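Local structure of 3',5'-cyclic-nucleotide phosphodiesterase 1 (Saccharomyces cerevisiae S288C, 4OJX) at residues Ala42-Leu47 against Glu116-Ile121; Thr127-Asp132 against Pro159-Val164; Leu277-Cys282 against Tyr292-Pro297. The protein belongs to the class II cyclic-nucleotide phosphodiesterases, two-zinc enzymes of the metallo-hydrolase clan built on an alpha/beta fold. All coordinates share one frame; numbering follows the deposited sequence.

The three contacts follow one another along the chain without overlapping. Contact 1 packs helix 44-53 against the last part of helix 110-119 and the start of strand 121-125. That strand leads into the loop of contact 2, which meets helix 159-169. Both contacts therefore border the first mixed sheet, with centres about 21 Å apart, and both touch the second subunit. Contact 3 lies at the end of strand 273-279 in the second mixed sheet, about 18 Å from contact 2 and about 27 Å from contact 1, centre to centre. Contacts 2 and 3 both reach guanosine-5'-monophosphate. The two sheets thus bring separate loops to one two-zinc site, while contact 1 is buried packing that borders the second subunit.

Contact 1 of 3, residues Ala42-Leu47 against Glu116-Ile121; sequences AGMYQL and EVFQGI
Met44 and Phe118 are the closest CA pair, 6.4 Å apart, where the first turn of helix 44-53 faces the last part of helix 110-119. Gly43 is the N-cap residue of the first helix. The Phe118 side chain leaves its helix with CG anti to the backbone N (chi1 -171°) and reaches the other segment. Met44 lies across one face of its ring. The CG methylene sits almost centrally over that face, 3.4 Å from the Phe118 ring centroid and 14° off the ring normal, a close CH-pi contact. Its CG is anti to the carbonyl carbon (chi1 -75°) and chi2 is extended, which sets Met44 SD obliquely to the same ring, 4.3 Å from the Phe118 centroid. This adds a Met-aromatic contact.

Leu47, one helical turn further on, takes the edge of the ring. Its CD1 lies near the ring plane, 3.7 Å from Phe118 CD1. The same methyl meets Ile121 tip to tip, with Leu47 CD1 3.5 Å from Ile121 CD1. Val117 CG1 touches Leu47 CD1 more loosely, at 4.2 Å. The Phe118 ring also has a cation-pi partner in Lys153. Glu17 of the second subunit accepts hydrogen bonds from the backbone N of Gly43 and Tyr45. This buried apolar contact packs helix 44-53 on helix 110-119 and the start of strand 121-125, which runs parallel to strand 35-38 in the alpha/beta fold.

Contact 2 of 3, residues Thr127-Asp132 against Pro159-Val164; sequences THPHLD and PHTIDV. With ZN (zinc ion), chain D; ZN (zinc ion), chain E; 5GP (guanosine-5'-monophosphate), chain C.
His160 turns the edge of its ring toward Thr127. Its NE2 donates to Thr127 O at 3.3 Å, and the oxygen lies 18° out of the ring plane. CG of His160 sits between the backbone N and the carbonyl carbon (chi1 74°), which swings the ring off its helix toward the loop. Thr226 OG1 also bonds Thr127 O. Water 1 bonds Thr161 OG1 and gives a weak bond to Thr127 O.

Pro129 and Val164 cross at about a right angle. The proline presents CB and CG to one methyl, and Pro129 CG lies 3.5 Å from Val164 CG1.

The His128 ring leads away, toward the zinc ions. Thr127 OG1 lies in its plane and accepts from His128 ND1 at 3.1 Å, which, with the zinc bond at NE2, fixes the rotation of the ring. His128 NE2 and His130 ND1 bind one zinc ion, each at 2.2 Å. Asp132 OD2 binds the second zinc ion at 2.1 Å. Water 2 bridges the two ions, as does the phosphate of guanosine-5'-monophosphate through O2P and O3P. His213 completes the first site, His133 and His326 the second, and Asp244 serves both. The loop carries the HxHxDH zinc-binding motif of the metallo-beta-lactamase fold.

Contact 3 of 3, residues Leu277-Cys282 against Tyr292-Pro297; sequences LVECSC and YGHLSP. With 5GP (guanosine-5'-monophosphate), chain C.
His294 lies between Glu279 and the phosphate of guanosine-5'-monophosphate. Its NE2 donates to O1P in a very short bond of 2.5 Å. Also at the ring edge, ND1 donates to Glu279 OE1 at 2.7 Å, almost straight at 177°. The oxygen lies in the ring plane and uses its syn lone pair, which helps hold the imidazole in its rotation. The carboxylate plane is turned 46° from the ring. Ser281 OG sits over one ring face, 3.2 Å from His294 ND1.

This His-carboxylate pair joins the end of strand 273-279, in the second sheet of the metallo-beta-lactamase fold, to the loop before helix 297-311.

Glu279 CG lies between the backbone N and the carbonyl carbon (chi1 70°), and the bend at chi2 brings the carboxylate to its donors. Its OE2 accepts from Leu295 N at 3.0 Å and Ser281 OG at 2.7 Å, on opposite faces of the carboxylate, and from Ser281 N on the anti side. Val245 N also bonds Glu279 OE1. Ser281 OG also bonds ND1 of the zinc ligand His326. Further out, Cys282 N makes a weak bond to Leu295 O. Cys280 SG packs 3.7 Å from Pro297 CD, and the proline rests on Leu347 of helix 336-350.

Contact 1 of 3, residues Ala42-Leu47 against Glu116-Ile121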
loop_
_atom_site.group_PDB
_atom_site.type_symbol
_atom_site.label_atom_id
_atom_site.label_comp_id
_atom_site.label_asym_id
_atom_site.label_seq_id
_atom_site.Cartn_x
_atom_site.Cartn_y
_atom_site.Cartn_z
ATOM N N ALA A 42 1.117 -2.029 6.510
ATOM C CA ALA A 42 -0.286 -2.460 6.632
ATOM C C ALA A 42 -0.991 -1.796 7.825
ATOM O O ALA A 42 -0.448 -1.802 8.929
ATOM C CB ALA A 42 -0.358 -3.971 6.741
ATOM N N GLY A 43 -2.205 -1.264 7.602
ATOM C CA GLY A 43 -2.948 -0.486 8.607
ATOM C C GLY A 43 -4.448 -0.771 8.635
ATOM O O GLY A 43 -4.859 -1.921 8.860
ATOM N N MET A 44 -5.265 0.265 8.410
ATOM C CA MET A 44 -6.727 0.106 8.437
ATOM C C MET A 44 -7.253 -1.048 7.608
ATOM O O MET A 44 -8.157 -1.761 8.044
ATOM C CB MET A 44 -7.414 1.356 7.899
ATOM C CG MET A 44 -7.414 2.533 8.826
ATOM S SD MET A 44 -8.334 3.881 8.078
ATOM C CE MET A 44 -10.001 3.498 8.564
ATOM N N TYR A 45 -6.745 -1.191 6.385
ATOM C CA TYR A 45 -7.244 -2.230 5.498
ATOM C C TYR A 45 -7.066 -3.602 6.150
ATOM O O TYR A 45 -7.946 -4.467 6.076
ATOM C CB TYR A 45 -6.509 -2.167 4.154
ATOM C CG TYR A 45 -7.100 -3.031 3.067
ATOM C CD1 TYR A 45 -6.837 -4.400 3.020
ATOM C CD2 TYR A 45 -7.905 -2.477 2.073
ATOM C CE1 TYR A 45 -7.367 -5.197 2.018
ATOM C CE2 TYR A 45 -8.438 -3.263 1.066
ATOM C CZ TYR A 45 -8.170 -4.620 1.050
ATOM O OH TYR A 45 -8.700 -5.406 0.052
ATOM N N GLN A 46 -5.922 -3.802 6.795
ATOM C CA GLN A 46 -5.643 -5.085 7.404
ATOM C C GLN A 46 -6.458 -5.317 8.676
ATOM O O GLN A 46 -6.914 -6.432 8.931
ATOM C CB GLN A 46 -4.145 -5.260 7.651
ATOM C CG GLN A 46 -3.740 -6.643 8.151
ATOM C CD GLN A 46 -4.332 -7.806 7.362
ATOM O OE1 GLN A 46 -4.440 -7.766 6.134
ATOM N NE2 GLN A 46 -4.722 -8.856 8.078
ATOM N N LEU A 47 -6.655 -4.264 9.464
ATOM C CA LEU A 47 -7.541 -4.355 10.617
ATOM C C LEU A 47 -8.941 -4.794 10.182
ATOM O O LEU A 47 -9.557 -5.649 10.819
ATOM C CB LEU A 47 -7.603 -3.021 11.358
ATOM C CG LEU A 47 -6.353 -2.668 12.164
ATOM C CD1 LEU A 47 -6.421 -1.226 12.627
ATOM C CD2 LEU A 47 -6.204 -3.606 13.359
ATOM N N GLU A 116 -13.428 2.590 14.270
ATOM C CA GLU A 116 -13.397 2.640 15.736
ATOM C C GLU A 116 -12.098 2.045 16.293
ATOM O O GLU A 116 -11.423 2.674 17.111
ATOM C CB GLU A 116 -14.628 1.951 16.324
ATOM C CG GLU A 116 -15.926 2.698 16.074
ATOM C CD GLU A 116 -17.125 2.063 16.752
ATOM O OE1 GLU A 116 -18.254 2.544 16.515
ATOM O OE2 GLU A 116 -16.946 1.088 17.515
ATOM N N VAL A 117 -11.723 0.850 15.831
ATOM C CA VAL A 117 -10.479 0.236 16.308
ATOM C C VAL A 117 -9.314 1.136 15.969
ATOM O O VAL A 117 -8.433 1.372 16.794
ATOM C CB VAL A 117 -10.248 -1.162 15.691
ATOM C CG1 VAL A 117 -8.864 -1.705 16.048
ATOM C CG2 VAL A 117 -11.326 -2.129 16.141
ATOM N N PHE A 118 -9.314 1.649 14.742
ATOM C CA PHE A 118 -8.183 2.393 14.261
ATOM C C PHE A 118 -7.986 3.734 14.977
ATOM O O PHE A 118 -6.861 4.205 15.123
ATOM C CB PHE A 118 -8.291 2.579 12.755
ATOM C CG PHE A 118 -7.068 3.153 12.152
ATOM C CD1 PHE A 118 -5.863 2.455 12.184
ATOM C CD2 PHE A 118 -7.105 4.415 11.596
ATOM C CE1 PHE A 118 -4.712 3.005 11.638
ATOM C CE2 PHE A 118 -5.961 4.969 11.037
ATOM C CZ PHE A 118 -4.762 4.265 11.065
ATOM N N GLN A 119 -9.078 4.334 15.454
ATOM C CA GLN A 119 -9.008 5.562 16.247
ATOM C C GLN A 119 -8.117 5.383 17.483
ATOM O O GLN A 119 -7.528 6.333 17.969
ATOM C CB GLN A 119 -10.428 5.953 16.671
ATOM C CG GLN A 119 -10.551 7.246 17.460
ATOM C CD GLN A 119 -11.957 7.479 17.980
ATOM O OE1 GLN A 119 -12.467 6.716 18.804
ATOM N NE2 GLN A 119 -12.590 8.539 17.504
ATOM N N GLY A 120 -8.032 4.149 17.977
ATOM C CA GLY A 120 -7.203 3.836 19.132
ATOM C C GLY A 120 -5.706 3.751 18.855
ATOM O O GLY A 120 -4.920 3.786 19.808
ATOM N N ILE A 121 -5.318 3.632 17.575
ATOM C CA ILE A 121 -3.903 3.559 17.164
ATOM C C ILE A 121 -3.396 4.987 17.131
ATOM O O ILE A 121 -3.493 5.669 16.095
ATOM C CB ILE A 121 -3.731 2.876 15.774
ATOM C CG1 ILE A 121 -4.392 1.494 15.737
ATOM C CG2 ILE A 121 -2.260 2.790 15.369
ATOM C CD1 ILE A 121 -4.137 0.717 14.468
#

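Contact 2 of 3, residues Thr127-Asp132 against Pro159-Val164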
loop_
_atom_site.group_PDB
_atom_site.type_symbol
_atom_site.label_atom_id
_atom_site.label_comp_id
_atom_site.label_asym_id
_atom_site.label_seq_id
_atom_site.Cartn_x
_atom_site.Cartn_y
_atom_site.Cartn_z
ATOM N N THR A 127 10.531 2.923 12.185
ATOM C CA THR A 127 11.924 2.496 12.177
ATOM C C THR A 127 12.783 3.230 11.156
ATOM O O THR A 127 13.944 3.537 11.406
ATOM C CB THR A 127 12.063 0.979 11.968
ATOM O OG1 THR A 127 11.599 0.614 10.659
ATOM C CG2 THR A 127 11.318 0.191 13.052
ATOM N N HIS A 128 12.210 3.478 9.987
ATOM C CA HIS A 128 12.870 4.212 8.916
ATOM C C HIS A 128 11.825 4.591 7.907
ATOM O O HIS A 128 10.753 3.984 7.885
ATOM C CB HIS A 128 14.047 3.424 8.321
ATOM C CG HIS A 128 13.662 2.208 7.495
ATOM N ND1 HIS A 128 13.031 1.121 8.008
ATOM C CD2 HIS A 128 13.928 1.914 6.162
ATOM C CE1 HIS A 128 12.898 0.185 7.030
ATOM N NE2 HIS A 128 13.454 0.668 5.908
ATOM N N PRO A 129 12.101 5.608 7.071
ATOM C CA PRO A 129 11.044 6.179 6.245
ATOM C C PRO A 129 10.904 5.568 4.846
ATOM O O PRO A 129 10.244 6.149 3.996
ATOM C CB PRO A 129 11.441 7.653 6.183
ATOM C CG PRO A 129 12.942 7.590 6.151
ATOM C CD PRO A 129 13.300 6.474 7.098
ATOM N N HIS A 130 11.498 4.403 4.596
ATOM C CA HIS A 130 11.206 3.721 3.323
ATOM C C HIS A 130 9.728 3.515 3.188
ATOM O O HIS A 130 9.033 3.213 4.167
ATOM C CB HIS A 130 11.907 2.379 3.229
ATOM C CG HIS A 130 13.352 2.472 2.819
ATOM N ND1 HIS A 130 14.231 1.456 3.026
ATOM C CD2 HIS A 130 14.050 3.475 2.163
ATOM C CE1 HIS A 130 15.429 1.810 2.539
ATOM N NE2 HIS A 130 15.321 3.041 2.009
ATOM N N LEU A 131 9.239 3.674 1.965
ATOM C CA LEU A 131 7.802 3.763 1.734
ATOM C C LEU A 131 7.018 2.555 2.267
ATOM O O LEU A 131 5.897 2.727 2.743
ATOM C CB LEU A 131 7.534 4.015 0.250
ATOM C CG LEU A 131 6.117 4.425 -0.155
ATOM C CD1 LEU A 131 6.163 5.452 -1.276
ATOM C CD2 LEU A 131 5.284 3.212 -0.538
ATOM N N ASP A 132 7.591 1.349 2.192
ATOM C CA ASP A 132 6.914 0.143 2.688
ATOM C C ASP A 132 6.650 0.184 4.191
ATOM O O ASP A 132 5.815 -0.583 4.684
ATOM C CB ASP A 132 7.623 -1.179 2.279
ATOM C CG ASP A 132 9.088 -1.256 2.736
ATOM O OD1 ASP A 132 9.796 -0.259 2.458
ATOM O OD2 ASP A 132 9.551 -2.289 3.357
ATOM N N PRO A 159 15.902 11.071 14.483
ATOM C CA PRO A 159 15.982 12.148 13.472
ATOM C C PRO A 159 16.060 11.710 11.989
ATOM O O PRO A 159 15.410 12.340 11.143
ATOM C CB PRO A 159 17.237 12.913 13.892
ATOM C CG PRO A 159 17.294 12.713 15.371
ATOM C CD PRO A 159 16.828 11.302 15.610
ATOM N N HIS A 160 16.786 10.638 11.663
ATOM C CA HIS A 160 16.905 10.178 10.258
ATOM C C HIS A 160 15.571 9.802 9.679
ATOM O O HIS A 160 15.403 9.724 8.458
ATOM C CB HIS A 160 17.872 8.997 10.128
ATOM C CG HIS A 160 17.321 7.679 10.655
ATOM N ND1 HIS A 160 17.640 7.203 11.874
ATOM C CD2 HIS A 160 16.458 6.730 10.072
ATOM C CE1 HIS A 160 17.033 6.016 12.069
ATOM N NE2 HIS A 160 16.300 5.734 10.967
ATOM N N THR A 161 14.616 9.553 10.563
ATOM C CA THR A 161 13.270 9.202 10.161
ATOM C C THR A 161 12.365 10.423 10.134
ATOM O O THR A 161 11.733 10.703 9.115
ATOM C CB THR A 161 12.710 8.141 11.109
ATOM O OG1 THR A 161 13.498 6.951 10.985
ATOM C CG2 THR A 161 11.269 7.831 10.777
ATOM N N ILE A 162 12.318 11.164 11.234
ATOM C CA ILE A 162 11.401 12.287 11.348
ATOM C C ILE A 162 11.694 13.397 10.337
ATOM O O ILE A 162 10.778 13.939 9.713
ATOM C CB ILE A 162 11.357 12.832 12.794
ATOM C CG1 ILE A 162 10.773 11.777 13.749
ATOM C CG2 ILE A 162 10.570 14.137 12.862
ATOM C CD1 ILE A 162 9.357 11.330 13.438
ATOM N N ASP A 163 12.971 13.723 10.161
ATOM C CA ASP A 163 13.349 14.769 9.221
ATOM C C ASP A 163 12.897 14.408 7.803
ATOM O O ASP A 163 12.395 15.253 7.058
ATOM C CB ASP A 163 14.864 15.015 9.257
ATOM C CG ASP A 163 15.352 15.552 10.598
ATOM O OD1 ASP A 163 14.531 16.037 11.408
ATOM O OD2 ASP A 163 16.577 15.491 10.833
ATOM N N VAL A 164 13.069 13.145 7.433
ATOM C CA VAL A 164 12.672 12.689 6.107
ATOM C C VAL A 164 11.153 12.748 5.948
ATOM O O VAL A 164 10.655 13.184 4.916
ATOM C CB VAL A 164 13.220 11.278 5.818
ATOM C CG1 VAL A 164 12.602 10.697 4.554
ATOM C CG2 VAL A 164 14.738 11.320 5.698
HETATM ZN ZN ZN D . 13.986 -0.414 4.097
HETATM ZN ZN ZN E . 11.395 -2.643 4.393
HETATM P P 5GP C . 13.526 -2.582 1.560
HETATM O O1P 5GP C . 14.204 -3.673 0.845
HETATM O O2P 5GP C . 14.456 -1.720 2.373
HETATM O O3P 5GP C . 12.346 -3.102 2.334
HETATM O "O5'" 5GP C . 12.988 -1.697 0.367
HETATM C "C5'" 5GP C . 13.970 -1.135 -0.571
HETATM C "C4'" 5GP C . 14.240 -1.976 -1.863
HETATM O "O4'" 5GP C . 15.231 -1.303 -2.685
HETATM C "C3'" 5GP C . 14.867 -3.335 -1.542
HETATM O "O3'" 5GP C . 13.913 -4.364 -1.813
HETATM C "C2'" 5GP C . 16.087 -3.519 -2.435
HETATM O "O2'" 5GP C . 15.928 -4.694 -3.264
HETATM C "C1'" 5GP C . 16.106 -2.285 -3.320
HETATM N N9 5GP C . 17.502 -1.743 -3.463
HETATM C C8 5GP C . 18.112 -1.006 -2.534
HETATM N N7 5GP C . 19.320 -0.683 -2.978
HETATM C C5 5GP C . 19.474 -1.224 -4.183
HETATM C C6 5GP C . 20.506 -1.192 -5.033
HETATM O O6 5GP C . 21.542 -0.589 -4.754
HETATM N N1 5GP C . 20.418 -1.852 -6.263
HETATM C C2 5GP C . 19.235 -2.530 -6.563
HETATM N N2 5GP C . 19.131 -3.167 -7.724
HETATM N N3 5GP C . 18.226 -2.530 -5.670
HETATM C C4 5GP C . 18.345 -1.883 -4.491
HETATM O O HOH W 1 13.371 6.051 13.592
HETATM O O HOH W 2 12.116 -0.936 3.604
#

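Contact 3 of 3, residues Leu277-Cys282 against Tyr292-Pro297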
loop_
_atom_site.group_PDB
_atom_site.type_symbol
_atom_site.label_atom_id
_atom_site.label_comp_id
_atom_site.label_asym_id
_atom_site.label_seq_id
_atom_site.Cartn_x
_atom_site.Cartn_y
_atom_site.Cartn_z
ATOM N N LEU A 277 11.451 -9.357 17.178
ATOM C CA LEU A 277 10.880 -9.341 15.835
ATOM C C LEU A 277 11.920 -8.724 14.928
ATOM O O LEU A 277 12.176 -7.525 14.996
ATOM C CB LEU A 277 9.585 -8.532 15.790
ATOM C CG LEU A 277 8.283 -9.249 16.155
ATOM C CD1 LEU A 277 8.298 -9.733 17.596
ATOM C CD2 LEU A 277 7.072 -8.343 15.921
ATOM N N VAL A 278 12.538 -9.552 14.096
ATOM C CA VAL A 278 13.697 -9.117 13.335
ATOM C C VAL A 278 13.634 -9.720 11.940
ATOM O O VAL A 278 13.187 -10.854 11.759
ATOM C CB VAL A 278 15.030 -9.476 14.055
ATOM C CG1 VAL A 278 15.147 -10.979 14.285
ATOM C CG2 VAL A 278 16.232 -8.922 13.298
ATOM N N GLU A 279 14.104 -8.972 10.950
ATOM C CA GLU A 279 14.005 -9.431 9.581
ATOM C C GLU A 279 14.925 -10.599 9.248
ATOM O O GLU A 279 16.012 -10.760 9.813
ATOM C CB GLU A 279 14.300 -8.302 8.599
ATOM C CG GLU A 279 15.750 -7.827 8.556
ATOM C CD GLU A 279 16.144 -7.391 7.164
ATOM O OE1 GLU A 279 16.197 -6.170 6.921
ATOM O OE2 GLU A 279 16.374 -8.276 6.309
ATOM N N CYS A 280 14.482 -11.386 8.278
ATOM C CA CYS A 280 15.405 -12.140 7.454
ATOM C C CYS A 280 14.838 -12.059 6.048
ATOM O O CYS A 280 14.059 -12.919 5.633
ATOM C CB CYS A 280 15.556 -13.582 7.931
ATOM S SG CYS A 280 16.986 -14.397 7.184
ATOM N N SER A 281 15.187 -10.997 5.326
ATOM C CA SER A 281 14.538 -10.721 4.042
ATOM C C SER A 281 14.765 -11.799 3.001
ATOM O O SER A 281 13.885 -12.058 2.185
ATOM C CB SER A 281 15.013 -9.391 3.459
ATOM O OG SER A 281 14.586 -8.285 4.230
ATOM N N CYS A 282 15.954 -12.397 3.022
ATOM C CA CYS A 282 16.406 -13.268 1.937
ATOM C C CYS A 282 16.900 -14.604 2.459
ATOM O O CYS A 282 17.404 -14.677 3.586
ATOM C CB CYS A 282 17.562 -12.617 1.194
ATOM S SG CYS A 282 17.165 -11.015 0.494
ATOM N N TYR A 292 20.880 -6.416 -0.458
ATOM C CA TYR A 292 21.427 -5.117 -0.045
ATOM C C TYR A 292 20.626 -4.392 1.052
ATOM O O TYR A 292 19.448 -4.070 0.878
ATOM C CB TYR A 292 21.615 -4.178 -1.245
ATOM C CG TYR A 292 22.634 -4.629 -2.277
ATOM C CD1 TYR A 292 22.395 -4.435 -3.639
ATOM C CD2 TYR A 292 23.835 -5.243 -1.898
ATOM C CE1 TYR A 292 23.318 -4.837 -4.593
ATOM C CE2 TYR A 292 24.763 -5.651 -2.847
ATOM C CZ TYR A 292 24.499 -5.444 -4.190
ATOM O OH TYR A 292 25.416 -5.843 -5.137
ATOM N N GLY A 293 21.294 -4.136 2.175
ATOM C CA GLY A 293 20.691 -3.481 3.336
ATOM C C GLY A 293 19.928 -4.415 4.267
ATOM O O GLY A 293 19.268 -3.953 5.197
ATOM N N HIS A 294 20.025 -5.725 4.031
ATOM C CA HIS A 294 19.191 -6.709 4.724
ATOM C C HIS A 294 19.984 -7.857 5.260
ATOM O O HIS A 294 21.208 -7.929 5.067
ATOM C CB HIS A 294 18.115 -7.235 3.778
ATOM C CG HIS A 294 17.097 -6.207 3.396
ATOM N ND1 HIS A 294 16.288 -5.622 4.302
ATOM C CD2 HIS A 294 16.776 -5.661 2.167
ATOM C CE1 HIS A 294 15.493 -4.745 3.679
ATOM N NE2 HIS A 294 15.794 -4.770 2.370
ATOM N N LEU A 295 19.275 -8.766 5.922
ATOM C CA LEU A 295 19.852 -9.996 6.442
ATOM C C LEU A 295 19.462 -11.205 5.610
ATOM O O LEU A 295 18.409 -11.238 4.969
ATOM C CB LEU A 295 19.444 -10.227 7.905
ATOM C CG LEU A 295 19.820 -9.156 8.928
ATOM C CD1 LEU A 295 19.227 -9.498 10.289
ATOM C CD2 LEU A 295 21.327 -8.956 9.045
ATOM N N SER A 296 20.353 -12.195 5.622
ATOM C CA SER A 296 20.055 -13.557 5.197
ATOM C C SER A 296 20.316 -14.445 6.414
ATOM O O SER A 296 20.809 -13.948 7.427
ATOM C CB SER A 296 20.931 -13.965 4.009
ATOM O OG SER A 296 22.244 -14.242 4.451
ATOM N N PRO A 297 19.990 -15.753 6.334
ATOM C CA PRO A 297 20.079 -16.559 7.547
ATOM C C PRO A 297 21.452 -16.596 8.217
ATOM O O PRO A 297 21.511 -16.591 9.449
ATOM C CB PRO A 297 19.641 -17.950 7.068
ATOM C CG PRO A 297 18.658 -17.633 5.984
ATOM C CD PRO A 297 19.331 -16.509 5.253
HETATM P P 5GP C . 13.526 -2.582 1.560
HETATM O O1P 5GP C . 14.204 -3.673 0.845
HETATM O O2P 5GP C . 14.456 -1.720 2.373
HETATM O O3P 5GP C . 12.346 -3.102 2.334
HETATM O "O5'" 5GP C . 12.988 -1.697 0.367
HETATM C "C5'" 5GP C . 13.970 -1.135 -0.571
HETATM C "C4'" 5GP C . 14.240 -1.976 -1.863
HETATM O "O4'" 5GP C . 15.231 -1.303 -2.685
HETATM C "C3'" 5GP C . 14.867 -3.335 -1.542
HETATM O "O3'" 5GP C . 13.913 -4.364 -1.813
HETATM C "C2'" 5GP C . 16.087 -3.519 -2.435
HETATM O "O2'" 5GP C . 15.928 -4.694 -3.264
HETATM C "C1'" 5GP C . 16.106 -2.285 -3.320
HETATM N N9 5GP C . 17.502 -1.743 -3.463
HETATM C C8 5GP C . 18.112 -1.006 -2.534
HETATM N N7 5GP C . 19.320 -0.683 -2.978
HETATM C C5 5GP C . 19.474 -1.224 -4.183
HETATM C C6 5GP C . 20.506 -1.192 -5.033
HETATM O O6 5GP C . 21.542 -0.589 -4.754
HETATM N N1 5GP C . 20.418 -1.852 -6.263
HETATM C C2 5GP C . 19.235 -2.530 -6.563
HETATM N N2 5GP C . 19.131 -3.167 -7.724
HETATM N N3 5GP C . 18.226 -2.530 -5.670
HETATM C C4 5GP C . 18.345 -1.883 -4.491
#